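PDB 3D7R: esterase from Staphylococcus aureus subsp. aureus USA300_TCH1516, which probably hydrolyses ester bonds, as a putative esterase of the alpha/beta hydrolase fold. Local coordinates for residues A[205-210]-A[267-272]. Sequence-based numbering, arbitrary orientation.
Sequences ATLSNK and EMTHPD
Leu207 and Thr269 approach to 7.3 Å between CA atoms, and Asn209 and Asp272 to 7.1 Å, which places the irregular segment 205-210 beside the type I beta turn from Glu267 to His270, closed by His270 N to Glu267 O at 3.0 Å, and the first turn of helix 270-282. Asn209 ND2 donates a hydrogen bond to Asp272 OD1, 2.9 Å long with an N-H...O angle of 166°. The acceptor lies almost within the amide plane, yet the donor comes from above the carboxylate, 53° out of its plane. With CG anti to the backbone N (chi1 -170°), the Asn209 amide also reaches Pro271, whose CB is 3.7 Å from ND2. Asp272 OD2 instead reaches Asn209 N through a water, which donates to OD2 at 2.6 Å. The contact joins loops following adjacent parallel strands 195-199 and 259-264; in alpha/beta hydrolases the latter commonly carries the acid paired with the histidine after the last strand, consistent with the hydrogen bond between Glu267 OE1 and His297 ND1. Alongside, selenomethionine Met268 crosses Leu207 nearly at a right angle, its bent chain setting Met268 CE 3.6 Å from Leu207 CD1 and close to CD2. Val228 of helix 225-236 touches Leu207, and Ile217 of helix 214-219 packs on Met268.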
ATOM      1  N   ALA A 205       1.016   7.755 -10.723  1.00 10.51           N
ATOM      2  CA  ALA A 205       0.935   8.904  -9.817  1.00 11.15           C
ATOM      3  C   ALA A 205       0.429  10.196 -10.475  1.00 11.24           C
ATOM      4  O   ALA A 205       0.081  11.151  -9.778  1.00 11.16           O
ATOM      5  CB  ALA A 205       2.283   9.165  -9.144  1.00 10.57           C
ATOM      6  N   THR A 206       0.420  10.242 -11.806  1.00 11.61           N
ATOM      7  CA  THR A 206      -0.069  11.429 -12.518  1.00 12.10           C
ATOM      8  C   THR A 206      -1.593  11.495 -12.523  1.00 12.25           C
ATOM      9  O   THR A 206      -2.164  12.592 -12.623  1.00 12.02           O
ATOM     10  CB  THR A 206       0.376  11.467 -13.988  1.00 12.72           C
ATOM     11  OG1 THR A 206      -0.220  10.371 -14.688  1.00 12.79           O
ATOM     12  CG2 THR A 206       1.893  11.383 -14.111  1.00 12.53           C
ATOM     13  N   LEU A 207      -2.231  10.324 -12.417  1.00 12.06           N
ATOM     14  CA  LEU A 207      -3.694  10.191 -12.496  1.00 12.47           C
ATOM     15  C   LEU A 207      -4.257  10.943 -13.710  1.00 12.66           C
ATOM     16  O   LEU A 207      -5.281  11.634 -13.620  1.00 11.96           O
ATOM     17  CB  LEU A 207      -4.370  10.629 -11.175  1.00 12.06           C
ATOM     18  CG  LEU A 207      -4.293   9.654  -9.990  1.00 12.96           C
ATOM     19  CD1 LEU A 207      -4.572  10.363  -8.667  1.00 13.53           C
ATOM     20  CD2 LEU A 207      -5.226   8.438 -10.165  1.00 11.95           C
ATOM     21  N   SER A 208      -3.574  10.774 -14.843  1.00 12.90           N
ATOM     22  CA  SER A 208      -3.872  11.480 -16.085  1.00 13.74           C
ATOM     23  C   SER A 208      -4.506  10.549 -17.134  1.00 13.77           C
ATOM     24  O   SER A 208      -4.779  10.982 -18.242  1.00 13.21           O
ATOM     25  CB  SER A 208      -2.585  12.075 -16.665  1.00 14.42           C
ATOM     26  OG  SER A 208      -1.694  11.031 -17.041  1.00 14.78           O
ATOM     27  N   ASN A 209      -4.720   9.279 -16.782  1.00 13.24           N
ATOM     28  CA  ASN A 209      -5.352   8.304 -17.685  1.00 13.76           C
ATOM     29  C   ASN A 209      -6.610   8.910 -18.295  1.00 13.69           C
ATOM     30  O   ASN A 209      -7.519   9.313 -17.565  1.00 13.14           O
ATOM     31  CB  ASN A 209      -5.707   7.019 -16.911  1.00 13.16           C
ATOM     32  CG  ASN A 209      -6.143   5.859 -17.835  1.00 14.95           C
ATOM     33  OD1 ASN A 209      -6.804   6.072 -18.850  1.00 16.18           O
ATOM     34  ND2 ASN A 209      -5.773   4.626 -17.466  1.00  9.56           N
ATOM     35  N   LYS A 210      -6.670   8.985 -19.623  1.00 14.52           N
ATOM     36  CA  LYS A 210      -7.793   9.675 -20.275  1.00 14.84           C
ATOM     37  C   LYS A 210      -9.126   8.930 -20.069  1.00 14.30           C
ATOM     38  O   LYS A 210     -10.198   9.478 -20.305  1.00 13.09           O
ATOM     39  CB  LYS A 210      -7.498   9.983 -21.760  1.00 16.04           C
ATOM     40  CG  LYS A 210      -7.221   8.741 -22.640  1.00 20.32           C
ATOM     41  CD  LYS A 210      -7.525   8.995 -24.132  1.00 26.41           C
ATOM     42  CE  LYS A 210      -6.912   7.906 -25.011  1.00 29.44           C
ATOM     43  NZ  LYS A 210      -7.216   6.511 -24.506  1.00 31.61           N
ATOM     44  N   GLU A 267     -13.271   4.482  -7.410  1.00 12.20           N
ATOM     45  CA  GLU A 267     -12.006   5.161  -7.165  1.00 10.94           C
ATOM     46  C   GLU A 267     -11.319   5.499  -8.483  1.00 11.34           C
ATOM     47  O   GLU A 267     -11.385   4.714  -9.422  1.00 10.01           O
ATOM     48  CB  GLU A 267     -11.085   4.337  -6.246  1.00 10.97           C
ATOM     49  CG  GLU A 267     -10.774   2.910  -6.708  1.00 10.82           C
ATOM     50  CD  GLU A 267      -9.739   2.219  -5.819  1.00 12.93           C
ATOM     51  OE1 GLU A 267      -8.706   2.849  -5.525  1.00 12.70           O
ATOM     52  OE2 GLU A 267      -9.954   1.057  -5.411  1.00 13.39           O
HETATM   53  N   MSE A 268     -10.655   6.662  -8.534  1.00 10.74           N
HETATM   54  CA  MSE A 268     -10.090   7.205  -9.782  1.00 11.49           C
HETATM   55  C   MSE A 268      -8.962   6.352 -10.354  1.00 10.48           C
HETATM   56  O   MSE A 268      -8.549   6.548 -11.492  1.00 10.51           O
HETATM   57  CB  MSE A 268      -9.534   8.610  -9.537  1.00 11.86           C
HETATM   58  CG  MSE A 268     -10.538   9.738  -9.594  1.00 16.05           C
HETATM   59 SE   MSE A 268      -9.707  11.382  -8.827  0.75 28.18          SE
HETATM   60  CE  MSE A 268      -7.938  11.185  -9.516  1.00 20.77           C
ATOM     61  N   THR A 269      -8.454   5.434  -9.541  1.00 10.53           N
ATOM     62  CA  THR A 269      -7.385   4.494  -9.928  1.00 10.65           C
ATOM     63  C   THR A 269      -7.919   3.340 -10.731  1.00 10.55           C
ATOM     64  O   THR A 269      -7.145   2.508 -11.201  1.00 10.17           O
ATOM     65  CB  THR A 269      -6.723   3.875  -8.686  1.00 10.98           C
ATOM     66  OG1 THR A 269      -7.751   3.407  -7.806  1.00 13.22           O
ATOM     67  CG2 THR A 269      -5.885   4.906  -7.938  1.00 11.43           C
ATOM     68  N   HIS A 270      -9.241   3.260 -10.869  1.00  9.91           N
ATOM     69  CA  HIS A 270      -9.826   2.057 -11.459  1.00 10.75           C
ATOM     70  C   HIS A 270      -9.409   1.813 -12.928  1.00 10.33           C
ATOM     71  O   HIS A 270      -9.048   0.682 -13.263  1.00 10.53           O
ATOM     72  CB  HIS A 270     -11.345   1.970 -11.229  1.00 10.34           C
ATOM     73  CG  HIS A 270     -11.955   0.700 -11.740  1.00 12.87           C
ATOM     74  ND1 HIS A 270     -12.421   0.565 -13.033  1.00 14.11           N
ATOM     75  CD2 HIS A 270     -12.157  -0.500 -11.141  1.00 14.44           C
ATOM     76  CE1 HIS A 270     -12.890  -0.659 -13.204  1.00 13.32           C
ATOM     77  NE2 HIS A 270     -12.744  -1.323 -12.070  1.00 14.13           N
ATOM     78  N   PRO A 271      -9.465   2.845 -13.807  1.00 10.02           N
ATOM     79  CA  PRO A 271      -8.896   2.630 -15.147  1.00  9.95           C
ATOM     80  C   PRO A 271      -7.456   2.114 -15.163  1.00 10.03           C
ATOM     81  O   PRO A 271      -7.159   1.216 -15.950  1.00 10.00           O
ATOM     82  CB  PRO A 271      -8.963   4.018 -15.783  1.00 10.05           C
ATOM     83  CG  PRO A 271     -10.194   4.621 -15.152  1.00 10.36           C
ATOM     84  CD  PRO A 271     -10.073   4.190 -13.704  1.00 10.32           C
ATOM     85  N   ASP A 272      -6.582   2.666 -14.312  1.00  9.06           N
ATOM     86  CA  ASP A 272      -5.205   2.173 -14.187  1.00  9.30           C
ATOM     87  C   ASP A 272      -5.104   0.730 -13.716  1.00  8.74           C
ATOM     88  O   ASP A 272      -4.257  -0.025 -14.196  1.00  8.71           O
ATOM     89  CB  ASP A 272      -4.351   3.119 -13.324  1.00  9.24           C
ATOM     90  CG  ASP A 272      -4.091   4.453 -14.028  1.00 11.87           C
ATOM     91  OD1 ASP A 272      -3.831   4.418 -15.273  1.00 13.19           O
ATOM     92  OD2 ASP A 272      -4.179   5.528 -13.364  1.00 12.09           O
TER
HETATM   93  O   HOH W   1      -3.450   7.766 -14.446  1.00 13.45           O